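Local coordinates for protein enoyl-CoA hydratase (Bacillus halodurans, PDB 3LKE) that probably catalyses the hydration of the double bond of enoyl-CoA thioesters, or a related acyl-CoA reaction, as a trimeric member of the crotonase-like family, at residues 88-93 / 117-122; 185-190 / 194-199; 240-245 / 249-254. One frame throughout, in Å; residues are numbered along the deposited sequence.

Contact 1. Residues 88-93 / 117-122; sequences HVLNHC and FNMMLA
The torsions of Met119 carry its thioether across to Cys93 and Leu90: CG stands beside the backbone N, anti to the carbonyl carbon (chi1 -78°), the chain then runs straight to SD, and a nearly eclipsed last torsion (chi3 11°) folds the methyl back. That turn brings CE against CB of Cys93, 3.9 Å away, while the sulfur lies next to one turn of the partner helix. There SD is 4.2 Å from CD2 of Leu90 and 4.1 Å from its carbonyl O, so the sulfur meets both a methyl branch and the backbone. No hydrogen bond crosses between the segments; van der Waals packing of the thioether joins them, in a buried place where the centre of the contact lies about 5 Å from the centre of the chain. The contact sets the middle of helix 81-98 on the short 3-10 segment 119-122 that follows helix 115-118 and leads into strand 125-129. Met119 also packs on Val94 of helix 81-98, and Leu36 and Leu37 of helix 30-45 touch Met119 and Cys93 respectively, while Phe152 of helix 149-157 packs on Ala122.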
ATOM      1  N   HIS A  88      10.642  19.556 -17.239  1.00 25.34           N
ATOM      2  CA  HIS A  88      10.848  20.386 -16.068  1.00 28.16           C
ATOM      3  C   HIS A  88       9.551  21.086 -15.664  1.00 29.07           C
ATOM      4  O   HIS A  88       9.146  21.045 -14.503  1.00 28.01           O
ATOM      5  CB  HIS A  88      11.975  21.401 -16.332  1.00 33.00           C
ATOM      6  CG  HIS A  88      12.219  22.352 -15.200  1.00 34.40           C
ATOM      7  ND1 HIS A  88      12.834  21.970 -14.026  1.00 42.96           N
ATOM      8  CD2 HIS A  88      11.949  23.672 -15.070  1.00 43.70           C
ATOM      9  CE1 HIS A  88      12.918  23.012 -13.216  1.00 40.03           C
ATOM     10  NE2 HIS A  88      12.393  24.057 -13.827  1.00 45.75           N
ATOM     11  N   VAL A  89       8.902  21.727 -16.633  1.00 31.62           N
ATOM     12  CA  VAL A  89       7.665  22.448 -16.372  1.00 24.59           C
ATOM     13  C   VAL A  89       6.546  21.487 -15.979  1.00 25.25           C
ATOM     14  O   VAL A  89       5.837  21.714 -15.006  1.00 24.35           O
ATOM     15  CB  VAL A  89       7.237  23.293 -17.593  1.00 25.34           C
ATOM     16  CG1 VAL A  89       5.929  24.012 -17.309  1.00 28.09           C
ATOM     17  CG2 VAL A  89       8.329  24.303 -17.942  1.00 34.61           C
ATOM     18  N   LEU A  90       6.402  20.398 -16.724  1.00 25.78           N
ATOM     19  CA  LEU A  90       5.322  19.454 -16.438  1.00 23.02           C
ATOM     20  C   LEU A  90       5.546  18.696 -15.129  1.00 22.41           C
ATOM     21  O   LEU A  90       4.596  18.434 -14.407  1.00 24.69           O
ATOM     22  CB  LEU A  90       5.103  18.493 -17.605  1.00 23.66           C
ATOM     23  CG  LEU A  90       4.646  19.133 -18.923  1.00 24.53           C
ATOM     24  CD1 LEU A  90       4.524  18.084 -20.017  1.00 24.78           C
ATOM     25  CD2 LEU A  90       3.332  19.897 -18.751  1.00 24.46           C
ATOM     26  N   ASN A  91       6.791  18.359 -14.805  1.00 23.44           N
ATOM     27  CA  ASN A  91       7.042  17.753 -13.492  1.00 24.84           C
ATOM     28  C   ASN A  91       6.673  18.719 -12.370  1.00 25.84           C
ATOM     29  O   ASN A  91       6.130  18.321 -11.337  1.00 25.58           O
ATOM     30  CB  ASN A  91       8.495  17.302 -13.340  1.00 24.15           C
ATOM     31  CG  ASN A  91       8.810  16.081 -14.157  1.00 26.47           C
ATOM     32  OD1 ASN A  91       7.908  15.362 -14.609  1.00 24.78           O
ATOM     33  ND2 ASN A  91      10.104  15.825 -14.357  1.00 27.01           N
ATOM     34  N   HIS A  92       6.967  20.002 -12.559  1.00 24.92           N
ATOM     35  CA  HIS A  92       6.575  20.957 -11.535  1.00 25.64           C
ATOM     36  C   HIS A  92       5.066  21.073 -11.374  1.00 24.82           C
ATOM     37  O   HIS A  92       4.577  21.209 -10.256  1.00 26.08           O
ATOM     38  CB  HIS A  92       7.236  22.319 -11.737  1.00 30.15           C
ATOM     39  CG  HIS A  92       8.584  22.413 -11.098  1.00 33.31           C
ATOM     40  ND1 HIS A  92       8.751  22.552  -9.736  1.00 38.25           N
ATOM     41  CD2 HIS A  92       9.829  22.359 -11.627  1.00 42.85           C
ATOM     42  CE1 HIS A  92      10.041  22.588  -9.455  1.00 42.74           C
ATOM     43  NE2 HIS A  92      10.717  22.475 -10.584  1.00 47.30           N
ATOM     44  N   CYS A  93       4.320  21.007 -12.478  1.00 25.71           N
ATOM     45  CA  CYS A  93       2.864  20.953 -12.368  1.00 23.75           C
ATOM     46  C   CYS A  93       2.440  19.793 -11.460  1.00 23.80           C
ATOM     47  O   CYS A  93       1.627  19.964 -10.560  1.00 23.98           O
ATOM     48  CB  CYS A  93       2.214  20.779 -13.729  1.00 23.21           C
ATOM     49  SG  CYS A  93       2.358  22.242 -14.780  1.00 26.44           S
ATOM     50  N   PHE A 117      -3.834  12.136 -18.428  1.00 21.85           N
ATOM     51  CA  PHE A 117      -4.519  11.633 -17.252  1.00 20.91           C
ATOM     52  C   PHE A 117      -3.576  11.593 -16.057  1.00 22.50           C
ATOM     53  O   PHE A 117      -3.936  12.016 -14.961  1.00 23.93           O
ATOM     54  CB  PHE A 117      -5.085  10.230 -17.486  1.00 21.16           C
ATOM     55  CG  PHE A 117      -5.728   9.643 -16.261  1.00 21.10           C
ATOM     56  CD1 PHE A 117      -6.803  10.280 -15.666  1.00 22.20           C
ATOM     57  CD2 PHE A 117      -5.236   8.489 -15.682  1.00 25.14           C
ATOM     58  CE1 PHE A 117      -7.408   9.761 -14.540  1.00 23.52           C
ATOM     59  CE2 PHE A 117      -5.836   7.956 -14.549  1.00 25.86           C
ATOM     60  CZ  PHE A 117      -6.920   8.599 -13.973  1.00 23.01           C
ATOM     61  N   ASN A 118      -2.357  11.103 -16.276  1.00 20.53           N
ATOM     62  CA  ASN A 118      -1.477  10.783 -15.147  1.00 20.30           C
ATOM     63  C   ASN A 118      -1.128  11.960 -14.246  1.00 21.15           C
ATOM     64  O   ASN A 118      -1.005  11.785 -13.028  1.00 20.35           O
ATOM     65  CB  ASN A 118      -0.216  10.066 -15.636  1.00 20.37           C
ATOM     66  CG  ASN A 118      -0.543   8.763 -16.330  1.00 21.85           C
ATOM     67  OD1 ASN A 118      -1.542   8.135 -16.011  1.00 22.23           O
ATOM     68  ND2 ASN A 118       0.303   8.338 -17.270  1.00 21.62           N
ATOM     69  N   MET A 119      -0.979  13.149 -14.830  1.00 21.57           N
ATOM     70  CA  MET A 119      -0.775  14.366 -14.023  1.00 20.80           C
ATOM     71  C   MET A 119      -1.871  14.518 -12.961  1.00 22.02           C
ATOM     72  O   MET A 119      -1.603  14.927 -11.829  1.00 23.04           O
ATOM     73  CB  MET A 119      -0.664  15.626 -14.896  1.00 21.36           C
ATOM     74  CG  MET A 119       0.714  15.789 -15.551  1.00 27.30           C
ATOM     75  SD  MET A 119       1.066  17.463 -16.170  1.00 25.32           S
ATOM     76  CE  MET A 119      -0.337  18.366 -15.417  1.00 19.31           C
ATOM     77  N   MET A 120      -3.097  14.149 -13.317  1.00 22.55           N
ATOM     78  CA  MET A 120      -4.216  14.338 -12.401  1.00 20.78           C
ATOM     79  C   MET A 120      -4.220  13.326 -11.254  1.00 20.77           C
ATOM     80  O   MET A 120      -4.990  13.463 -10.311  1.00 21.87           O
ATOM     81  CB  MET A 120      -5.561  14.336 -13.139  1.00 19.19           C
ATOM     82  CG  MET A 120      -5.690  15.441 -14.213  1.00 21.98           C
ATOM     83  SD  MET A 120      -5.488  17.137 -13.582  1.00 15.00           S
ATOM     84  CE  MET A 120      -3.898  17.566 -14.233  1.00 27.08           C
ATOM     85  N   LEU A 121      -3.360  12.305 -11.334  1.00 18.79           N
ATOM     86  CA  LEU A 121      -3.255  11.344 -10.242  1.00 21.57           C
ATOM     87  C   LEU A 121      -2.698  11.984  -8.975  1.00 19.86           C
ATOM     88  O   LEU A 121      -2.810  11.411  -7.884  1.00 22.48           O
ATOM     89  CB  LEU A 121      -2.415  10.138 -10.668  1.00 21.63           C
ATOM     90  CG  LEU A 121      -3.047   9.297 -11.772  1.00 22.39           C
ATOM     91  CD1 LEU A 121      -2.071   8.194 -12.211  1.00 23.78           C
ATOM     92  CD2 LEU A 121      -4.350   8.682 -11.275  1.00 25.36           C
ATOM     93  N   ALA A 122      -2.133  13.185  -9.114  1.00 21.16           N
ATOM     94  CA  ALA A 122      -1.677  13.949  -7.961  1.00 20.60           C
ATOM     95  C   ALA A 122      -2.820  14.577  -7.160  1.00 24.88           C
ATOM     96  O   ALA A 122      -2.609  15.044  -6.043  1.00 24.47           O
ATOM     97  CB  ALA A 122      -0.708  15.017  -8.387  1.00 21.62           C
TER

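Contact 2. Residues 185-190 / 194-199; sequences EICENK and QERVKN
OE2 of Glu185 is gripped by two arginines: NH2 of Arg196 donates to it at 2.9 Å, and NE of Arg125 forms a second salt bridge to the same oxygen. This is a strand-to-helix connection at the edge of the crotonase-fold sheet, where strand 185-187, last in its order, turns through 188-189 into helix 190-205. Across it Arg196 meets the carboxylate side-on, with one nitrogen for each oxygen. The bond from NE to OE1 of Glu185, also 2.9 Å, is the straighter, 169° at the hydrogen against 145° for the NH2 bond, and its acceptor lies almost in the guanidinium plane. Both oxygens are approached on their syn sides, yet the two flat groups are not coplanar, their planes standing 36° apart. Arg196 gets there by pointing CG anti to its own backbone N and then bending at chi2, which swings the guanidinium back along the strand. With two cations beside it, the carboxylate probably stays ionised. A leucine in place of Arg196 would probably leave OE1 of Glu185 without this donor and the carboxylate with Arg125 as its main mate, freer to turn. Next to the ion pair, SG of Cys187 packs against CB and CG of Arg196, 4.0 Å from CB. The first turn of the helix completes the contact: Asn189 is the N-cap, its OD1 accepting from N of Glu192, and N of Gln194 donates to O of Lys190 at 2.9 Å. CB of Gln194 lies 3.4 Å from that same Lys190 O.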
ATOM      1  N   GLU A 185     -14.909   8.131  -8.528  1.00 23.08           N
ATOM      2  CA  GLU A 185     -16.332   8.009  -8.829  1.00 28.57           C
ATOM      3  C   GLU A 185     -16.650   8.415 -10.254  1.00 29.07           C
ATOM      4  O   GLU A 185     -15.860   9.106 -10.924  1.00 25.56           O
ATOM      5  CB  GLU A 185     -17.180   8.839  -7.855  1.00 29.43           C
ATOM      6  CG  GLU A 185     -16.822  10.309  -7.800  1.00 31.26           C
ATOM      7  CD  GLU A 185     -17.711  11.090  -6.832  1.00 32.67           C
ATOM      8  OE1 GLU A 185     -18.944  11.144  -7.056  1.00 33.90           O
ATOM      9  OE2 GLU A 185     -17.179  11.666  -5.858  1.00 29.11           O
ATOM     10  N   ILE A 186     -17.824   7.980 -10.705  1.00 26.93           N
ATOM     11  CA  ILE A 186     -18.306   8.274 -12.043  1.00 23.83           C
ATOM     12  C   ILE A 186     -19.619   9.031 -11.926  1.00 27.47           C
ATOM     13  O   ILE A 186     -20.460   8.675 -11.090  1.00 27.39           O
ATOM     14  CB  ILE A 186     -18.540   6.974 -12.824  1.00 26.96           C
ATOM     15  CG1 ILE A 186     -17.216   6.215 -13.002  1.00 27.93           C
ATOM     16  CG2 ILE A 186     -19.183   7.252 -14.173  1.00 30.37           C
ATOM     17  CD1 ILE A 186     -17.356   4.888 -13.715  1.00 24.87           C
ATOM     18  N   CYS A 187     -19.767  10.083 -12.733  1.00 27.46           N
ATOM     19  CA  CYS A 187     -21.061  10.730 -12.949  1.00 29.12           C
ATOM     20  C   CYS A 187     -21.511  10.450 -14.380  1.00 34.10           C
ATOM     21  O   CYS A 187     -20.690  10.403 -15.295  1.00 29.71           O
ATOM     22  CB  CYS A 187     -20.974  12.227 -12.694  1.00 33.46           C
ATOM     23  SG  CYS A 187     -20.570  12.612 -10.992  1.00 35.40           S
ATOM     24  N   GLU A 188     -22.814  10.251 -14.573  1.00 34.13           N
ATOM     25  CA  GLU A 188     -23.323   9.815 -15.875  1.00 31.83           C
ATOM     26  C   GLU A 188     -23.313  10.891 -16.967  1.00 31.43           C
ATOM     27  O   GLU A 188     -23.165  10.568 -18.149  1.00 30.63           O
ATOM     28  CB  GLU A 188     -24.725   9.214 -15.724  1.00 37.79           C
ATOM     29  CG  GLU A 188     -24.797   8.059 -14.736  1.00 38.66           C
ATOM     30  CD  GLU A 188     -24.328   6.737 -15.324  1.00 44.72           C
ATOM     31  OE1 GLU A 188     -23.397   6.729 -16.153  1.00 41.62           O
ATOM     32  OE2 GLU A 188     -24.905   5.696 -14.955  1.00 56.18           O
ATOM     33  N   ASN A 189     -23.460  12.160 -16.584  1.00 32.94           N
ATOM     34  CA  ASN A 189     -23.512  13.254 -17.548  1.00 32.26           C
ATOM     35  C   ASN A 189     -23.091  14.590 -16.943  1.00 30.16           C
ATOM     36  O   ASN A 189     -22.887  14.699 -15.733  1.00 32.92           O
ATOM     37  CB  ASN A 189     -24.926  13.381 -18.104  1.00 35.60           C
ATOM     38  CG  ASN A 189     -25.932  13.670 -17.022  1.00 30.64           C
ATOM     39  OD1 ASN A 189     -25.835  14.685 -16.336  1.00 32.56           O
ATOM     40  ND2 ASN A 189     -26.884  12.764 -16.835  1.00 35.58           N
ATOM     41  N   LYS A 190     -22.975  15.605 -17.790  1.00 30.10           N
ATOM     42  CA  LYS A 190     -22.485  16.910 -17.370  1.00 28.03           C
ATOM     43  C   LYS A 190     -23.322  17.579 -16.276  1.00 36.42           C
ATOM     44  O   LYS A 190     -22.778  18.235 -15.380  1.00 31.79           O
ATOM     45  CB  LYS A 190     -22.388  17.845 -18.579  1.00 36.76           C
ATOM     46  CG  LYS A 190     -21.984  19.252 -18.223  1.00 35.48           C
ATOM     47  CD  LYS A 190     -21.819  20.098 -19.483  1.00 41.50           C
ATOM     48  CE  LYS A 190     -21.331  21.493 -19.157  1.00 48.21           C
ATOM     49  NZ  LYS A 190     -21.100  22.280 -20.403  1.00 49.47           N
ATOM     50  N   GLN A 194     -22.089  18.500 -12.574  1.00 30.22           N
ATOM     51  CA  GLN A 194     -22.142  19.865 -12.074  1.00 31.52           C
ATOM     52  C   GLN A 194     -22.751  19.926 -10.670  1.00 28.78           C
ATOM     53  O   GLN A 194     -22.276  20.674  -9.814  1.00 31.80           O
ATOM     54  CB  GLN A 194     -22.947  20.741 -13.045  1.00 32.71           C
ATOM     55  CG  GLN A 194     -22.620  22.204 -12.988  1.00 40.99           C
ATOM     56  CD  GLN A 194     -23.380  22.991 -14.040  1.00 45.86           C
ATOM     57  OE1 GLN A 194     -23.472  22.574 -15.195  1.00 44.43           O
ATOM     58  NE2 GLN A 194     -23.929  24.134 -13.643  1.00 48.17           N
ATOM     59  N   GLU A 195     -23.812  19.154 -10.448  1.00 30.01           N
ATOM     60  CA  GLU A 195     -24.477  19.101  -9.144  1.00 32.20           C
ATOM     61  C   GLU A 195     -23.597  18.430  -8.090  1.00 32.61           C
ATOM     62  O   GLU A 195     -23.500  18.913  -6.962  1.00 31.99           O
ATOM     63  CB  GLU A 195     -25.809  18.360  -9.247  1.00 33.59           C
ATOM     64  CG  GLU A 195     -26.524  18.149  -7.906  1.00 38.44           C
ATOM     65  CD  GLU A 195     -27.083  19.446  -7.316  1.00 41.07           C
ATOM     66  OE1 GLU A 195     -27.501  19.432  -6.134  1.00 46.48           O
ATOM     67  OE2 GLU A 195     -27.110  20.472  -8.030  1.00 37.73           O
ATOM     68  N   ARG A 196     -22.964  17.321  -8.468  1.00 32.20           N
ATOM     69  CA  ARG A 196     -22.074  16.571  -7.570  1.00 28.12           C
ATOM     70  C   ARG A 196     -20.934  17.449  -7.057  1.00 30.70           C
ATOM     71  O   ARG A 196     -20.626  17.471  -5.859  1.00 31.34           O
ATOM     72  CB  ARG A 196     -21.512  15.346  -8.298  1.00 29.10           C
ATOM     73  CG  ARG A 196     -20.460  14.554  -7.508  1.00 28.82           C
ATOM     74  CD  ARG A 196     -20.960  14.148  -6.137  1.00 30.02           C
ATOM     75  NE  ARG A 196     -19.930  13.385  -5.426  1.00 33.45           N
ATOM     76  CZ  ARG A 196     -19.550  13.625  -4.176  1.00 35.60           C
ATOM     77  NH1 ARG A 196     -20.126  14.599  -3.475  1.00 33.26           N
ATOM     78  NH2 ARG A 196     -18.591  12.883  -3.623  1.00 31.34           N
ATOM     79  N   VAL A 197     -20.302  18.165  -7.979  1.00 27.71           N
ATOM     80  CA  VAL A 197     -19.221  19.087  -7.645  1.00 30.81           C
ATOM     81  C   VAL A 197     -19.680  20.204  -6.711  1.00 32.11           C
ATOM     82  O   VAL A 197     -18.984  20.572  -5.766  1.00 30.51           O
ATOM     83  CB  VAL A 197     -18.597  19.686  -8.915  1.00 28.86           C
ATOM     84  CG1 VAL A 197     -17.569  20.731  -8.561  1.00 26.95           C
ATOM     85  CG2 VAL A 197     -17.958  18.575  -9.759  1.00 31.78           C
ATOM     86  N   LYS A 198     -20.858  20.749  -6.989  1.00 30.17           N
ATOM     87  CA  LYS A 198     -21.466  21.738  -6.111  1.00 32.22           C
ATOM     88  C   LYS A 198     -21.530  21.214  -4.677  1.00 30.78           C
ATOM     89  O   LYS A 198     -21.087  21.872  -3.737  1.00 32.88           O
ATOM     90  CB  LYS A 198     -22.872  22.063  -6.622  1.00 33.72           C
ATOM     91  CG  LYS A 198     -23.763  22.837  -5.666  1.00 39.27           C
ATOM     92  CD  LYS A 198     -25.162  22.966  -6.264  1.00 39.26           C
ATOM     93  CE  LYS A 198     -26.144  23.614  -5.298  1.00 48.20           C
ATOM     94  NZ  LYS A 198     -25.783  25.025  -5.007  1.00 48.76           N
ATOM     95  N   ASN A 199     -22.076  20.017  -4.527  1.00 30.82           N
ATOM     96  CA  ASN A 199     -22.252  19.409  -3.214  1.00 32.59           C
ATOM     97  C   ASN A 199     -20.915  19.075  -2.561  1.00 33.57           C
ATOM     98  O   ASN A 199     -20.733  19.269  -1.358  1.00 33.31           O
ATOM     99  CB  ASN A 199     -23.126  18.161  -3.325  1.00 34.14           C
ATOM    100  CG  ASN A 199     -24.542  18.485  -3.761  1.00 38.51           C
ATOM    101  OD1 ASN A 199     -25.073  19.536  -3.426  1.00 36.78           O
ATOM    102  ND2 ASN A 199     -25.159  17.574  -4.501  1.00 40.69           N
TER

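Contact 3. Residues 240-245 / 249-254; sequences ALFKQT and KRLEAL
The link between two consecutive helices near the C-terminus brings these segments together: after helix 223-241 the chain makes a type I beta turn, Leu241 to Gln244, and helix 245-253 sets off in a new direction. Inside the bend, the CD1 methyl of Leu251 comes obliquely to the ring of Phe242, CD1 lying 3.9 Å from CE2 and 4.1 Å from CZ. The two side chains cross at about a right angle. In Leu251, chi1 (-69°) sets CG beside the backbone N, and chi2 near 180° extends CD1 to the ring. Toward the surface, N of Lys249 donates to O of Thr245 at 3.0 Å, a nearly straight bond in the first turn of the helix, and CB of Lys249 sits 3.5 Å from the same oxygen. The turn itself is closed by N of Gln244 bonding to O of Leu241 at 3.0 Å. Ala75 and Leu71 of helix 68-76 pack on Phe242 and Leu251 respectively, and OH of Tyr208 of the second subunit hydrogen-bonds to OE1 of Gln244. The chemistry thus divides by depth: an apolar pair fills the inner side of the bend, whereas on the solvent side, at exposed Thr245 and Lys249, the link is a backbone bond that relies on no particular side chain.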
ATOM      1  N   ALA A 240      17.407   9.444 -21.641  1.00 29.31           N
ATOM      2  CA  ALA A 240      18.323   8.414 -22.108  1.00 28.98           C
ATOM      3  C   ALA A 240      17.667   7.574 -23.202  1.00 31.30           C
ATOM      4  O   ALA A 240      18.312   7.181 -24.160  1.00 31.17           O
ATOM      5  CB  ALA A 240      18.778   7.533 -20.939  1.00 28.41           C
ATOM      6  N   LEU A 241      16.374   7.295 -23.063  1.00 28.21           N
ATOM      7  CA  LEU A 241      15.694   6.487 -24.066  1.00 27.44           C
ATOM      8  C   LEU A 241      15.466   7.270 -25.372  1.00 30.95           C
ATOM      9  O   LEU A 241      15.471   6.695 -26.461  1.00 31.27           O
ATOM     10  CB  LEU A 241      14.364   5.961 -23.517  1.00 29.22           C
ATOM     11  CG  LEU A 241      14.456   4.773 -22.564  1.00 29.32           C
ATOM     12  CD1 LEU A 241      13.152   4.617 -21.773  1.00 26.48           C
ATOM     13  CD2 LEU A 241      14.784   3.490 -23.334  1.00 28.62           C
ATOM     14  N   PHE A 242      15.262   8.576 -25.257  1.00 28.17           N
ATOM     15  CA  PHE A 242      14.995   9.399 -26.443  1.00 30.90           C
ATOM     16  C   PHE A 242      16.252   9.613 -27.296  1.00 31.72           C
ATOM     17  O   PHE A 242      16.184  10.186 -28.384  1.00 34.84           O
ATOM     18  CB  PHE A 242      14.363  10.732 -26.053  1.00 30.82           C
ATOM     19  CG  PHE A 242      12.868  10.721 -26.116  1.00 34.28           C
ATOM     20  CD1 PHE A 242      12.132   9.975 -25.209  1.00 31.02           C
ATOM     21  CD2 PHE A 242      12.192  11.452 -27.085  1.00 32.68           C
ATOM     22  CE1 PHE A 242      10.760   9.951 -25.264  1.00 31.07           C
ATOM     23  CE2 PHE A 242      10.808  11.431 -27.150  1.00 33.28           C
ATOM     24  CZ  PHE A 242      10.090  10.683 -26.239  1.00 32.86           C
ATOM     25  N   LYS A 243      17.388   9.125 -26.801  1.00 37.54           N
ATOM     26  CA  LYS A 243      18.647   9.181 -27.547  1.00 36.59           C
ATOM     27  C   LYS A 243      18.843   7.909 -28.363  1.00 40.26           C
ATOM     28  O   LYS A 243      19.769   7.814 -29.169  1.00 37.86           O
ATOM     29  CB  LYS A 243      19.831   9.344 -26.592  1.00 34.99           C
ATOM     30  CG  LYS A 243      19.847  10.650 -25.824  1.00 41.17           C
ATOM     31  CD  LYS A 243      21.133  10.779 -25.022  1.00 46.13           C
ATOM     32  CE  LYS A 243      21.144  12.055 -24.193  1.00 52.23           C
ATOM     33  NZ  LYS A 243      22.362  12.164 -23.336  1.00 53.39           N
ATOM     34  N   GLN A 244      17.977   6.926 -28.137  1.00 33.70           N
ATOM     35  CA  GLN A 244      18.089   5.635 -28.809  1.00 34.75           C
ATOM     36  C   GLN A 244      17.217   5.629 -30.063  1.00 39.06           C
ATOM     37  O   GLN A 244      16.074   6.077 -30.031  1.00 37.19           O
ATOM     38  CB  GLN A 244      17.717   4.496 -27.842  1.00 34.24           C
ATOM     39  CG  GLN A 244      18.642   4.439 -26.623  1.00 35.17           C
ATOM     40  CD  GLN A 244      18.209   3.451 -25.538  1.00 34.50           C
ATOM     41  OE1 GLN A 244      17.794   2.319 -25.817  1.00 36.35           O
ATOM     42  NE2 GLN A 244      18.329   3.874 -24.287  1.00 33.56           N
ATOM     43  N   THR A 245      17.760   5.136 -31.169  1.00 37.54           N
ATOM     44  CA  THR A 245      17.061   5.207 -32.451  1.00 39.08           C
ATOM     45  C   THR A 245      15.719   4.472 -32.477  1.00 36.67           C
ATOM     46  O   THR A 245      14.843   4.811 -33.273  1.00 35.12           O
ATOM     47  CB  THR A 245      17.941   4.688 -33.612  1.00 42.59           C
ATOM     48  OG1 THR A 245      18.198   3.291 -33.437  1.00 46.68           O
ATOM     49  CG2 THR A 245      19.253   5.444 -33.657  1.00 42.73           C
ATOM     50  N   LYS A 249      12.176   5.674 -34.238  1.00 34.58           N
ATOM     51  CA  LYS A 249      11.549   4.748 -35.173  1.00 35.40           C
ATOM     52  C   LYS A 249      10.117   4.441 -34.755  1.00 40.20           C
ATOM     53  O   LYS A 249       9.206   4.431 -35.587  1.00 40.98           O
ATOM     54  CB  LYS A 249      12.361   3.453 -35.276  1.00 40.82           C
ATOM     55  CG  LYS A 249      11.795   2.437 -36.250  1.00 42.78           C
ATOM     56  CD  LYS A 249      12.460   1.083 -36.080  1.00 46.64           C
ATOM     57  CE  LYS A 249      12.135   0.163 -37.246  1.00 52.52           C
ATOM     58  NZ  LYS A 249      10.682   0.159 -37.561  1.00 57.22           N
ATOM     59  N   ARG A 250       9.914   4.196 -33.463  1.00 34.05           N
ATOM     60  CA  ARG A 250       8.593   3.829 -32.973  1.00 36.06           C
ATOM     61  C   ARG A 250       7.618   4.996 -33.074  1.00 39.76           C
ATOM     62  O   ARG A 250       6.500   4.838 -33.561  1.00 40.04           O
ATOM     63  CB  ARG A 250       8.666   3.301 -31.534  1.00 33.15           C
ATOM     64  CG  ARG A 250       9.093   1.847 -31.462  1.00 36.43           C
ATOM     65  CD  ARG A 250       9.285   1.346 -30.026  1.00 34.35           C
ATOM     66  NE  ARG A 250       9.798  -0.023 -30.034  1.00 33.02           N
ATOM     67  CZ  ARG A 250       9.170  -1.080 -29.525  1.00 31.24           C
ATOM     68  NH1 ARG A 250       7.999  -0.953 -28.920  1.00 32.18           N
ATOM     69  NH2 ARG A 250       9.731  -2.275 -29.614  1.00 31.38           N
ATOM     70  N   LEU A 251       8.049   6.164 -32.615  1.00 34.92           N
ATOM     71  CA  LEU A 251       7.219   7.357 -32.695  1.00 39.01           C
ATOM     72  C   LEU A 251       6.886   7.674 -34.149  1.00 44.13           C
ATOM     73  O   LEU A 251       5.775   8.112 -34.458  1.00 46.43           O
ATOM     74  CB  LEU A 251       7.923   8.549 -32.047  1.00 32.23           C
ATOM     75  CG  LEU A 251       8.085   8.495 -30.530  1.00 33.53           C
ATOM     76  CD1 LEU A 251       8.860   9.700 -30.036  1.00 33.21           C
ATOM     77  CD2 LEU A 251       6.720   8.401 -29.839  1.00 35.86           C
ATOM     78  N   GLU A 252       7.851   7.446 -35.036  1.00 40.01           N
ATOM     79  CA  GLU A 252       7.672   7.727 -36.458  1.00 45.38           C
ATOM     80  C   GLU A 252       6.568   6.871 -37.054  1.00 49.11           C
ATOM     81  O   GLU A 252       5.828   7.321 -37.929  1.00 52.30           O
ATOM     82  CB  GLU A 252       8.980   7.510 -37.230  1.00 45.41           C
ATOM     83  CG  GLU A 252       9.841   8.748 -37.354  1.00 44.65           C
ATOM     84  CD  GLU A 252      11.240   8.441 -37.856  1.00 49.80           C
ATOM     85  OE1 GLU A 252      11.626   7.248 -37.856  1.00 51.59           O
ATOM     86  OE2 GLU A 252      11.956   9.389 -38.245  1.00 50.44           O
ATOM     87  N   ALA A 253       6.455   5.638 -36.577  1.00 46.69           N
ATOM     88  CA  ALA A 253       5.452   4.717 -37.098  1.00 50.16           C
ATOM     89  C   ALA A 253       4.062   5.037 -36.551  1.00 51.78           C
ATOM     90  O   ALA A 253       3.074   5.031 -37.290  1.00 53.27           O
ATOM     91  CB  ALA A 253       5.839   3.279 -36.788  1.00 50.19           C
ATOM     92  N   LEU A 254       3.994   5.322 -35.255  1.00 52.78           N
ATOM     93  CA  LEU A 254       2.730   5.658 -34.613  1.00 51.26           C
ATOM     94  C   LEU A 254       2.105   6.902 -35.238  1.00 55.31           C
ATOM     95  O   LEU A 254       0.900   7.130 -35.114  1.00 55.72           O
ATOM     96  CB  LEU A 254       2.927   5.859 -33.108  1.00 49.49           C
ATOM     97  CG  LEU A 254       3.373   4.624 -32.327  1.00 51.41           C
ATOM     98  CD1 LEU A 254       3.724   4.972 -30.885  1.00 47.90           C
ATOM     99  CD2 LEU A 254       2.297   3.547 -32.375  1.00 56.48           C
TER

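In the fold
Contact 1 belongs to the core, with every touching residue buried, whereas contact 2 is a surface contact and contact 3 is partly buried. Their chemistry follows: contact 1 is joined without hydrogen bonds, by a thioether packed on aliphatic carbon and a backbone carbonyl, a salt bridge dominates contact 2, and contact 3 combines one apolar pair with a backbone bond. No helix or strand is shared. Contact 1 joins segments with 23 residues between them, while contacts 2 and 3 are local, each spanning a turn into a new helix. Those two lie on opposite sides of the chain's centre, about 40 Å apart centre to centre, with contact 1 about 24 and 22 Å from them.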